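Local coordinates for globin (Chloroflexus aurantiacus, PDB 5D1V), which probably binds oxygen reversibly at its heme iron and serves as an oxygen carrier, as a truncated hemoglobin of group II, at residues I6-I10 against A105-M109; E13-R17 against R49-M53; W88-L93 against F113-A117. One frame throughout, in Å; residues are numbered along the deposited sequence.

Contact 1 (I6-I10 against A105-M109)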
loop_
_atom_site.group_PDB
_atom_site.type_symbol
_atom_site.label_atom_id
_atom_site.label_comp_id
_atom_site.label_asym_id
_atom_site.label_seq_id
_atom_site.Cartn_x
_atom_site.Cartn_y
_atom_site.Cartn_z
ATOM N N ILE A 6 -22.471 6.831 1.354
ATOM C CA ILE A 6 -21.378 6.255 0.589
ATOM C C ILE A 6 -21.935 5.196 -0.347
ATOM O O ILE A 6 -21.561 5.149 -1.516
ATOM C CB ILE A 6 -20.276 5.655 1.515
ATOM C CG1 ILE A 6 -19.627 6.740 2.379
ATOM C CG2 ILE A 6 -19.245 4.927 0.691
ATOM C CD1 ILE A 6 -18.847 7.775 1.627
ATOM N N TYR A 7 -22.788 4.315 0.184
ATOM C CA TYR A 7 -23.439 3.272 -0.609
ATOM C C TYR A 7 -23.990 3.820 -1.929
ATOM O O TYR A 7 -23.713 3.270 -3.005
ATOM C CB TYR A 7 -24.557 2.636 0.215
ATOM C CG TYR A 7 -25.353 1.569 -0.472
ATOM C CD1 TYR A 7 -24.917 0.245 -0.479
ATOM C CD2 TYR A 7 -26.562 1.870 -1.092
ATOM C CE1 TYR A 7 -25.650 -0.742 -1.100
ATOM C CE2 TYR A 7 -27.311 0.881 -1.712
ATOM C CZ TYR A 7 -26.839 -0.423 -1.715
ATOM O OH TYR A 7 -27.555 -1.444 -2.293
ATOM N N GLU A 8 -24.778 4.889 -1.841
ATOM C CA GLU A 8 -25.365 5.527 -3.031
ATOM C C GLU A 8 -24.275 6.096 -3.916
ATOM O O GLU A 8 -24.307 5.937 -5.136
ATOM C CB GLU A 8 -26.330 6.652 -2.638
ATOM C CG GLU A 8 -27.470 6.262 -1.699
ATOM C CD GLU A 8 -28.269 7.480 -1.199
ATOM O OE1 GLU A 8 -28.954 8.116 -2.032
ATOM O OE2 GLU A 8 -28.204 7.802 0.017
ATOM N N GLN A 9 -23.308 6.766 -3.294
ATOM C CA GLN A 9 -22.266 7.480 -4.036
ATOM C C GLN A 9 -21.458 6.569 -4.942
ATOM O O GLN A 9 -21.023 6.971 -6.008
ATOM C CB GLN A 9 -21.312 8.171 -3.087
ATOM C CG GLN A 9 -21.869 9.427 -2.433
ATOM C CD GLN A 9 -21.001 9.885 -1.281
ATOM O OE1 GLN A 9 -21.477 10.025 -0.153
ATOM N NE2 GLN A 9 -19.715 10.106 -1.552
ATOM N N ILE A 10 -21.234 5.336 -4.514
ATOM C CA ILE A 10 -20.339 4.468 -5.266
ATOM C C ILE A 10 -21.119 3.527 -6.194
ATOM O O ILE A 10 -20.509 2.711 -6.874
ATOM C CB ILE A 10 -19.372 3.674 -4.314
ATOM C CG1 ILE A 10 -20.080 2.534 -3.564
ATOM C CG2 ILE A 10 -18.658 4.638 -3.332
ATOM C CD1 ILE A 10 -19.092 1.591 -2.881
ATOM N N ALA A 105 -15.239 8.934 -1.943
ATOM C CA ALA A 105 -15.865 7.834 -1.226
ATOM C C ALA A 105 -14.849 6.731 -0.962
ATOM O O ALA A 105 -14.847 6.141 0.111
ATOM C CB ALA A 105 -17.045 7.294 -2.011
ATOM N N ARG A 106 -14.014 6.423 -1.961
ATOM C CA ARG A 106 -12.995 5.386 -1.801
ATOM C C ARG A 106 -12.105 5.648 -0.596
ATOM O O ARG A 106 -11.723 4.716 0.127
ATOM C CB ARG A 106 -12.107 5.270 -3.039
ATOM C CG ARG A 106 -11.100 4.109 -2.958
ATOM C CD ARG A 106 -9.884 4.328 -3.879
ATOM N NE ARG A 106 -10.230 4.212 -5.296
ATOM C CZ ARG A 106 -9.349 4.030 -6.282
ATOM N NH1 ARG A 106 -8.043 3.933 -6.026
ATOM N NH2 ARG A 106 -9.778 3.938 -7.534
ATOM N N SER A 107 -11.744 6.911 -0.378
ATOM C CA SER A 107 -10.886 7.269 0.754
ATOM C C SER A 107 -11.562 6.997 2.088
ATOM O O SER A 107 -10.919 6.549 3.032
ATOM C CB SER A 107 -10.483 8.736 0.704
ATOM O OG SER A 107 -9.514 8.987 -0.309
ATOM N N VAL A 108 -12.856 7.284 2.159
ATOM C CA VAL A 108 -13.627 7.038 3.394
ATOM C C VAL A 108 -13.599 5.544 3.713
ATOM O O VAL A 108 -13.374 5.145 4.851
ATOM C CB VAL A 108 -15.097 7.543 3.290
ATOM C CG1 VAL A 108 -15.887 7.167 4.554
ATOM C CG2 VAL A 108 -15.156 9.075 3.056
ATOM N N MET A 109 -13.834 4.724 2.694
ATOM C CA MET A 109 -13.829 3.279 2.832
ATOM C C MET A 109 -12.446 2.779 3.276
ATOM O O MET A 109 -12.354 1.973 4.199
ATOM C CB MET A 109 -14.240 2.618 1.523
ATOM C CG MET A 109 -15.636 2.958 1.145
ATOM S SD MET A 109 -16.192 2.248 -0.424
ATOM C CE MET A 109 -16.629 0.632 0.134
#
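Ile-6 on the short helix 6-9, and Ile-10 four residues on, press on Ala-105 and Met-109, which are one helical turn apart. The packing across the contact is mainly apolar. Branch by branch, Ile-6 sends its CD1 tip between two residues, 4.1 Å from both Ala-105 CB and Val-108 CB, while its CG2 methyl lies 4.1 Å from Met-109 CG as the two side chains slide past each other in opposite senses. In globin terms this sets the short helix 6-9, the remnant of helix A in truncated hemoglobins, against the start of helix 105-119, the H helix. The tightest carbon pair is Ile-10 CG2 to Ala-105 CB at 3.4 Å, closer than a relaxed methyl contact. With Ile-10 CG1 between its own N and carbonyl carbon (chi1 74°), CG2 stands anti to the carbonyl carbon and is aimed at Ala-105, while the CG1-CD1 branch meets the Met-109 thioether tip to tip, CD1 3.9 Å from SD. The methionine chain bends at chi3, bringing CE alongside that same methyl. Each segment also closes its own turn, Ile-10 N to Ile-6 O at 3.0 Å and Met-109 N to Ala-105 O at 3.1 Å. Phe-56 and Phe-16 extend the apolar surroundings of Met-109.

Contact 2 (E13-R17 against R49-M53). With HEM (protoporphyrin IX containing Fe), chain C.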
loop_
_atom_site.group_PDB
_atom_site.type_symbol
_atom_site.label_atom_id
_atom_site.label_comp_id
_atom_site.label_asym_id
_atom_site.label_seq_id
_atom_site.Cartn_x
_atom_site.Cartn_y
_atom_site.Cartn_z
ATOM N N GLU A 13 -25.407 -1.669 -4.570
ATOM C CA GLU A 13 -25.205 -3.127 -4.432
ATOM C C GLU A 13 -24.264 -3.691 -5.479
ATOM O O GLU A 13 -23.381 -4.507 -5.201
ATOM C CB GLU A 13 -26.555 -3.847 -4.532
ATOM C CG GLU A 13 -26.457 -5.360 -4.397
ATOM C CD GLU A 13 -27.800 -6.046 -4.267
ATOM O OE1 GLU A 13 -28.820 -5.423 -4.600
ATOM O OE2 GLU A 13 -27.828 -7.216 -3.825
ATOM N N ALA A 14 -24.487 -3.278 -6.711
ATOM C CA ALA A 14 -23.692 -3.770 -7.816
ATOM C C ALA A 14 -22.195 -3.533 -7.584
ATOM O O ALA A 14 -21.368 -4.386 -7.883
ATOM C CB ALA A 14 -24.143 -3.125 -9.085
ATOM N N THR A 15 -21.846 -2.398 -6.998
ATOM C CA THR A 15 -20.440 -2.067 -6.750
ATOM C C THR A 15 -19.873 -2.946 -5.647
ATOM O O THR A 15 -18.759 -3.443 -5.745
ATOM C CB THR A 15 -20.306 -0.593 -6.411
ATOM O OG1 THR A 15 -20.837 0.168 -7.510
ATOM C CG2 THR A 15 -18.857 -0.197 -6.205
ATOM N N PHE A 16 -20.648 -3.170 -4.598
ATOM C CA PHE A 16 -20.179 -4.040 -3.515
ATOM C C PHE A 16 -19.980 -5.481 -3.992
ATOM O O PHE A 16 -19.080 -6.186 -3.509
ATOM C CB PHE A 16 -21.147 -3.953 -2.347
ATOM C CG PHE A 16 -20.992 -2.667 -1.571
ATOM C CD1 PHE A 16 -19.988 -2.524 -0.637
ATOM C CD2 PHE A 16 -21.809 -1.600 -1.836
ATOM C CE1 PHE A 16 -19.825 -1.323 0.042
ATOM C CE2 PHE A 16 -21.650 -0.406 -1.173
ATOM C CZ PHE A 16 -20.662 -0.265 -0.236
ATOM N N ARG A 17 -20.774 -5.904 -4.971
ATOM C CA ARG A 17 -20.615 -7.256 -5.514
ATOM C C ARG A 17 -19.249 -7.336 -6.201
ATOM O O ARG A 17 -18.499 -8.309 -5.991
ATOM C CB ARG A 17 -21.743 -7.615 -6.481
ATOM C CG ARG A 17 -23.043 -8.007 -5.797
ATOM C CD ARG A 17 -24.068 -8.491 -6.817
ATOM N NE ARG A 17 -25.391 -8.734 -6.234
ATOM C CZ ARG A 17 -25.764 -9.869 -5.654
ATOM N NH1 ARG A 17 -24.920 -10.885 -5.581
ATOM N NH2 ARG A 17 -26.988 -9.996 -5.142
ATOM N N ARG A 49 -20.390 -9.152 2.033
ATOM C CA ARG A 49 -21.008 -8.190 1.116
ATOM C C ARG A 49 -22.156 -7.441 1.796
ATOM O O ARG A 49 -22.198 -6.211 1.738
ATOM C CB ARG A 49 -21.522 -8.854 -0.159
ATOM C CG ARG A 49 -22.155 -7.846 -1.137
ATOM C CD ARG A 49 -22.651 -8.482 -2.401
ATOM N NE ARG A 49 -23.359 -9.739 -2.153
ATOM C CZ ARG A 49 -24.672 -9.866 -1.996
ATOM N NH1 ARG A 49 -25.493 -8.814 -2.082
ATOM N NH2 ARG A 49 -25.167 -11.068 -1.765
ATOM N N LEU A 50 -23.060 -8.171 2.462
ATOM C CA LEU A 50 -24.213 -7.536 3.087
ATOM C C LEU A 50 -23.770 -6.586 4.203
ATOM O O LEU A 50 -24.341 -5.503 4.369
ATOM C CB LEU A 50 -25.173 -8.573 3.639
ATOM C CG LEU A 50 -25.779 -9.480 2.554
ATOM C CD1 LEU A 50 -26.653 -10.549 3.198
ATOM C CD2 LEU A 50 -26.570 -8.718 1.505
ATOM N N PHE A 51 -22.740 -6.973 4.947
ATOM C CA PHE A 51 -22.217 -6.104 5.981
ATOM C C PHE A 51 -21.715 -4.793 5.389
ATOM O O PHE A 51 -22.056 -3.719 5.878
ATOM C CB PHE A 51 -21.066 -6.730 6.763
ATOM C CG PHE A 51 -20.382 -5.725 7.637
ATOM C CD1 PHE A 51 -21.028 -5.209 8.755
ATOM C CD2 PHE A 51 -19.155 -5.187 7.275
ATOM C CE1 PHE A 51 -20.428 -4.229 9.538
ATOM C CE2 PHE A 51 -18.545 -4.207 8.034
ATOM C CZ PHE A 51 -19.186 -3.716 9.181
ATOM N N LEU A 52 -20.882 -4.879 4.353
ATOM C CA LEU A 52 -20.336 -3.673 3.761
ATOM C C LEU A 52 -21.461 -2.782 3.243
ATOM O O LEU A 52 -21.458 -1.558 3.447
ATOM C CB LEU A 52 -19.359 -4.011 2.640
ATOM C CG LEU A 52 -18.104 -4.749 3.123
ATOM C CD1 LEU A 52 -17.290 -5.264 1.923
ATOM C CD2 LEU A 52 -17.249 -3.872 4.028
ATOM N N MET A 53 -22.426 -3.401 2.582
ATOM C CA MET A 53 -23.563 -2.656 2.048
ATOM C C MET A 53 -24.269 -1.875 3.151
ATOM O O MET A 53 -24.595 -0.692 3.000
ATOM C CB MET A 53 -24.561 -3.608 1.366
ATOM C CG MET A 53 -24.029 -4.185 0.062
ATOM S SD MET A 53 -25.052 -5.523 -0.570
ATOM C CE MET A 53 -26.626 -4.715 -0.677
HETATM C CHA HEM C . -15.824 -12.949 8.429
HETATM C CHB HEM C . -15.528 -8.128 7.913
HETATM C CHC HEM C . -10.771 -8.347 8.974
HETATM C CHD HEM C . -11.000 -13.145 8.303
HETATM C C1A HEM C . -16.167 -11.634 8.248
HETATM C C2A HEM C . -17.519 -11.113 8.129
HETATM C C3A HEM C . -17.434 -9.782 7.997
HETATM C C4A HEM C . -16.019 -9.416 8.030
HETATM C CMA HEM C . -18.550 -8.707 7.819
HETATM C CAA HEM C . -18.794 -11.986 8.176
HETATM C CBA HEM C . -19.390 -11.813 9.583
HETATM C CGA HEM C . -20.538 -12.795 9.743
HETATM O O1A HEM C . -20.292 -14.023 9.800
HETATM O O2A HEM C . -21.704 -12.357 9.830
HETATM C C1B HEM C . -14.214 -7.761 8.172
HETATM C C2B HEM C . -13.694 -6.414 8.235
HETATM C C3B HEM C . -12.381 -6.504 8.547
HETATM C C4B HEM C . -12.032 -7.882 8.656
HETATM C CMB HEM C . -14.537 -5.139 7.986
HETATM C CAB HEM C . -11.304 -5.414 8.739
HETATM C CBB HEM C . -11.549 -4.184 8.285
HETATM C C1C HEM C . -10.391 -9.662 8.863
HETATM C C2C HEM C . -9.039 -10.187 8.982
HETATM C C3C HEM C . -9.145 -11.527 8.797
HETATM C C4C HEM C . -10.520 -11.875 8.534
HETATM C CMC HEM C . -7.788 -9.317 9.303
HETATM C CAC HEM C . -8.018 -12.559 8.767
HETATM C CBC HEM C . -6.843 -12.086 8.368
HETATM C C1D HEM C . -12.322 -13.529 8.342
HETATM C C2D HEM C . -12.838 -14.894 8.343
HETATM C C3D HEM C . -14.182 -14.828 8.393
HETATM C C4D HEM C . -14.546 -13.425 8.412
HETATM C CMD HEM C . -11.969 -16.161 8.320
HETATM C CAD HEM C . -15.184 -15.994 8.418
HETATM C CBD HEM C . -15.646 -16.233 6.989
HETATM C CGD HEM C . -16.666 -17.330 6.910
HETATM O O1D HEM C . -16.891 -17.822 5.775
HETATM O O2D HEM C . -17.232 -17.719 7.969
HETATM N NA HEM C . -15.282 -10.564 8.200
HETATM N NB HEM C . -13.177 -8.629 8.440
HETATM N NC HEM C . -11.250 -10.719 8.626
HETATM N ND HEM C . -13.397 -12.680 8.388
HETATM FE FE HEM C . -13.246 -10.661 8.380
HETATM O O HOH W 1 -13.116 -10.763 6.226
#
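Arg-49 starts out extended, CG opposite its backbone N, and then bends at chi3 (43°), which swings its guanidinium up against Glu-13 and Arg-17. Arg-17 leaves its helix with CG beside its own N and runs straight out to NE, while Glu-13 is extended throughout; with these torsions the carboxylate and both guanidinium groups meet. Glu-13 OE2 serves both arginines in a three-residue salt-bridge network: it pairs with Arg-49 NH1 at 3.3 Å, and within its own helical turn it forms a salt bridge with Arg-17 NH2 at 3.2 Å, which includes a weak, bent hydrogen bond. The two guanidinium groups lie flat on each other with planes 18° apart, Arg-17 NH1 sitting above the centre of the Arg-49 group, and the shared carboxylate probably offsets their like charges. Lower down, the aliphatic stems also touch, Arg-17 CG to Arg-49 CD at 3.5 Å. Arg-49 has a further, long and weak ion pair with Glu-46.

These are helices B (13-28) and E (42-55) of the two-over-two sandwich of truncated hemoglobins, and the short segments run at 134° to each other. Deeper between the helices, the Phe-16 ring packs against Leu-52 and Met-53. Met-53 CA stands almost straight above the ring, 4.2 Å from its centroid, in a CH-pi contact, and Leu-52 CB approaches the ring obliquely, 3.7 Å from CD1. Met-53 CG packs on Phe-16 CB, while its CE, turned by the bend at chi3, rests 3.8 Å from Glu-13 CG, so the methyl packs against the glutamate's CB and CG. On the heme side of helix 42-55, Phe-51 brings CB within 3.4 Å of the heme methyl CMA. Ile-10 also packs on Phe-16.

Contact 3 (W88-L93 against F113-A117). With HEM (protoporphyrin IX containing Fe), chain C.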
loop_
_atom_site.group_PDB
_atom_site.type_symbol
_atom_site.label_atom_id
_atom_site.label_comp_id
_atom_site.label_asym_id
_atom_site.label_seq_id
_atom_site.Cartn_x
_atom_site.Cartn_y
_atom_site.Cartn_z
ATOM N N TRP A 88 -5.042 -9.039 4.689
ATOM C CA TRP A 88 -6.408 -8.627 4.476
ATOM C C TRP A 88 -6.493 -7.228 3.831
ATOM O O TRP A 88 -7.189 -7.005 2.825
ATOM C CB TRP A 88 -7.132 -8.650 5.817
ATOM C CG TRP A 88 -8.601 -8.579 5.689
ATOM C CD1 TRP A 88 -9.477 -9.621 5.735
ATOM C CD2 TRP A 88 -9.393 -7.401 5.492
ATOM N NE1 TRP A 88 -10.752 -9.169 5.599
ATOM C CE2 TRP A 88 -10.738 -7.819 5.437
ATOM C CE3 TRP A 88 -9.103 -6.032 5.387
ATOM C CZ2 TRP A 88 -11.797 -6.922 5.260
ATOM C CZ3 TRP A 88 -10.157 -5.146 5.202
ATOM C CH2 TRP A 88 -11.484 -5.604 5.131
ATOM N N LEU A 89 -5.750 -6.293 4.397
ATOM C CA LEU A 89 -5.799 -4.896 3.952
ATOM C C LEU A 89 -5.254 -4.773 2.532
ATOM O O LEU A 89 -5.817 -4.042 1.716
ATOM C CB LEU A 89 -5.017 -4.017 4.913
ATOM C CG LEU A 89 -5.328 -2.541 4.922
ATOM C CD1 LEU A 89 -6.801 -2.296 5.243
ATOM C CD2 LEU A 89 -4.440 -1.916 5.968
ATOM N N GLU A 90 -4.183 -5.502 2.222
ATOM C CA GLU A 90 -3.653 -5.513 0.854
ATOM C C GLU A 90 -4.765 -5.830 -0.149
ATOM O O GLU A 90 -4.948 -5.133 -1.168
ATOM C CB GLU A 90 -2.518 -6.536 0.711
ATOM C CG GLU A 90 -2.009 -6.676 -0.714
ATOM C CD GLU A 90 -0.943 -7.737 -0.896
ATOM O OE1 GLU A 90 -0.297 -8.131 0.102
ATOM O OE2 GLU A 90 -0.707 -8.136 -2.059
ATOM N N HIS A 91 -5.505 -6.894 0.132
ATOM C CA HIS A 91 -6.472 -7.363 -0.836
ATOM C C HIS A 91 -7.707 -6.489 -0.870
ATOM O O HIS A 91 -8.273 -6.284 -1.938
ATOM C CB HIS A 91 -6.828 -8.814 -0.550
ATOM C CG HIS A 91 -5.652 -9.727 -0.666
ATOM N ND1 HIS A 91 -4.744 -9.635 -1.699
ATOM C CD2 HIS A 91 -5.228 -10.745 0.117
ATOM C CE1 HIS A 91 -3.807 -10.549 -1.540
ATOM N NE2 HIS A 91 -4.077 -11.233 -0.445
ATOM N N MET A 92 -8.117 -5.936 0.272
ATOM C CA MET A 92 -9.309 -5.095 0.244
ATOM C C MET A 92 -8.979 -3.770 -0.400
ATOM O O MET A 92 -9.782 -3.203 -1.153
ATOM C CB MET A 92 -9.904 -4.846 1.635
ATOM C CG MET A 92 -11.244 -4.046 1.560
ATOM S SD MET A 92 -12.560 -4.917 0.647
ATOM C CE MET A 92 -13.022 -6.178 1.811
ATOM N N LEU A 93 -7.808 -3.226 -0.120
ATOM C CA LEU A 93 -7.474 -1.990 -0.808
ATOM C C LEU A 93 -7.373 -2.203 -2.321
ATOM O O LEU A 93 -7.812 -1.355 -3.102
ATOM C CB LEU A 93 -6.182 -1.409 -0.240
ATOM C CG LEU A 93 -6.348 -1.029 1.227
ATOM C CD1 LEU A 93 -5.076 -0.339 1.726
ATOM C CD2 LEU A 93 -7.561 -0.166 1.498
ATOM N N PHE A 113 -11.442 0.817 6.717
ATOM C CA PHE A 113 -10.796 -0.492 6.663
ATOM C C PHE A 113 -9.474 -0.513 7.439
ATOM O O PHE A 113 -9.142 -1.508 8.096
ATOM C CB PHE A 113 -10.557 -0.898 5.208
ATOM C CG PHE A 113 -11.805 -1.294 4.462
ATOM C CD1 PHE A 113 -12.772 -2.079 5.051
ATOM C CD2 PHE A 113 -12.004 -0.860 3.160
ATOM C CE1 PHE A 113 -13.922 -2.455 4.343
ATOM C CE2 PHE A 113 -13.142 -1.228 2.454
ATOM C CZ PHE A 113 -14.095 -2.019 3.047
ATOM N N ARG A 114 -8.713 0.568 7.356
ATOM C CA ARG A 114 -7.399 0.601 8.000
ATOM C C ARG A 114 -7.602 0.536 9.504
ATOM O O ARG A 114 -6.888 -0.155 10.218
ATOM C CB ARG A 114 -6.604 1.852 7.605
ATOM C CG ARG A 114 -6.064 1.796 6.185
ATOM C CD ARG A 114 -5.215 3.013 5.820
ATOM N NE ARG A 114 -4.712 2.996 4.449
ATOM C CZ ARG A 114 -3.609 2.351 4.043
ATOM N NH1 ARG A 114 -2.887 1.625 4.894
ATOM N NH2 ARG A 114 -3.250 2.431 2.771
ATOM N N HIS A 115 -8.610 1.236 9.990
ATOM C CA HIS A 115 -8.901 1.223 11.412
ATOM C C HIS A 115 -9.444 -0.136 11.850
ATOM O O HIS A 115 -8.970 -0.715 12.820
ATOM C CB HIS A 115 -9.907 2.329 11.737
ATOM C CG HIS A 115 -10.149 2.526 13.202
ATOM N ND1 HIS A 115 -11.058 1.786 13.920
ATOM C CD2 HIS A 115 -9.609 3.411 14.070
ATOM C CE1 HIS A 115 -11.069 2.206 15.176
ATOM N NE2 HIS A 115 -10.201 3.189 15.290
ATOM N N ALA A 116 -10.421 -0.650 11.103
ATOM C CA ALA A 116 -11.096 -1.902 11.446
ATOM C C ALA A 116 -10.127 -3.099 11.429
ATOM O O ALA A 116 -10.191 -3.981 12.312
ATOM C CB ALA A 116 -12.226 -2.132 10.501
ATOM N N ALA A 117 -9.257 -3.139 10.427
ATOM C CA ALA A 117 -8.290 -4.232 10.316
ATOM C C ALA A 117 -7.337 -4.245 11.513
ATOM O O ALA A 117 -7.015 -5.296 12.023
ATOM C CB ALA A 117 -7.510 -4.139 9.034
HETATM C CHA HEM C . -15.824 -12.949 8.429
HETATM C CHB HEM C . -15.528 -8.128 7.913
HETATM C CHC HEM C . -10.771 -8.347 8.974
HETATM C CHD HEM C . -11.000 -13.145 8.303
HETATM C C1A HEM C . -16.167 -11.634 8.248
HETATM C C2A HEM C . -17.519 -11.113 8.129
HETATM C C3A HEM C . -17.434 -9.782 7.997
HETATM C C4A HEM C . -16.019 -9.416 8.030
HETATM C CMA HEM C . -18.550 -8.707 7.819
HETATM C CAA HEM C . -18.794 -11.986 8.176
HETATM C CBA HEM C . -19.390 -11.813 9.583
HETATM C CGA HEM C . -20.538 -12.795 9.743
HETATM O O1A HEM C . -20.292 -14.023 9.800
HETATM O O2A HEM C . -21.704 -12.357 9.830
HETATM C C1B HEM C . -14.214 -7.761 8.172
HETATM C C2B HEM C . -13.694 -6.414 8.235
HETATM C C3B HEM C . -12.381 -6.504 8.547
HETATM C C4B HEM C . -12.032 -7.882 8.656
HETATM C CMB HEM C . -14.537 -5.139 7.986
HETATM C CAB HEM C . -11.304 -5.414 8.739
HETATM C CBB HEM C . -11.549 -4.184 8.285
HETATM C C1C HEM C . -10.391 -9.662 8.863
HETATM C C2C HEM C . -9.039 -10.187 8.982
HETATM C C3C HEM C . -9.145 -11.527 8.797
HETATM C C4C HEM C . -10.520 -11.875 8.534
HETATM C CMC HEM C . -7.788 -9.317 9.303
HETATM C CAC HEM C . -8.018 -12.559 8.767
HETATM C CBC HEM C . -6.843 -12.086 8.368
HETATM C C1D HEM C . -12.322 -13.529 8.342
HETATM C C2D HEM C . -12.838 -14.894 8.343
HETATM C C3D HEM C . -14.182 -14.828 8.393
HETATM C C4D HEM C . -14.546 -13.425 8.412
HETATM C CMD HEM C . -11.969 -16.161 8.320
HETATM C CAD HEM C . -15.184 -15.994 8.418
HETATM C CBD HEM C . -15.646 -16.233 6.989
HETATM C CGD HEM C . -16.666 -17.330 6.910
HETATM O O1D HEM C . -16.891 -17.822 5.775
HETATM O O2D HEM C . -17.232 -17.719 7.969
HETATM N NA HEM C . -15.282 -10.564 8.200
HETATM N NB HEM C . -13.177 -8.629 8.440
HETATM N NC HEM C . -11.250 -10.719 8.626
HETATM N ND HEM C . -13.397 -12.680 8.388
HETATM FE FE HEM C . -13.246 -10.661 8.380
HETATM O O HOH W 1 -13.116 -10.763 6.226
#
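Trp-88, which meets Phe-113 across the helix pair, donates through NE1 to a water, 2.9 Å away and at the edge of the indole. That water also binds the heme iron, O to FE 2.2 Å, with His-75 as the axial protein ligand. The indole, its CG opposite the backbone N (chi1 -166°), lays one face over the porphyrin, CD1 standing 3.3 Å from heme C1C. Its far edge is turned toward the face of Phe-113 in an offset edge-to-face pair, centroids 5.7 Å apart and planes at 63°. Met-92 CG lies over a face of the same ring in a CH-pi contact, 3.7 Å from its centroid, and SD sits obliquely to it as a Met-aromatic contact. Further out, Leu-89 CD1 reaches Phe-113 CB at 4.0 Å and also Ala-117 CB, while Leu-93 CD1 lies off centre over one face of the Arg-114 guanidinium, 3.5 Å from NH2. That guanidinium forms a salt bridge with Glu-110 and donates to Ala-29 O of the second subunit. The antiparallel G-H pair (helices 82-98 and 105-119) belongs to the globin sandwich; a helix-G tryptophan bonding to the iron's distal ligand is characteristic of group II truncated hemoglobins, and is also seen in group III.

Contact 3 is the buried one, beside the heme; contacts 1 and 2 are only partly buried, and contact 1 lies farthest from the chain's centre. Contacts 1 and 3 share helix 105-119, whose beginning packs on the N-terminal helix and whose later turns face the heme. Contacts 1 and 2 follow on along the chain and touch directly, Ile-10 O lying 2.6 Å from Thr-15 OG1. Contact 2 meets contact 3 where Leu-52 packs on Phe-113, and both reach the heme. Chemistry changes with place: mainly aliphatic and thioether packing in contact 1, a charged cluster beside aromatic and apolar packing in contact 2, and edge-to-face aromatic packing and an iron-bound water in contact 3.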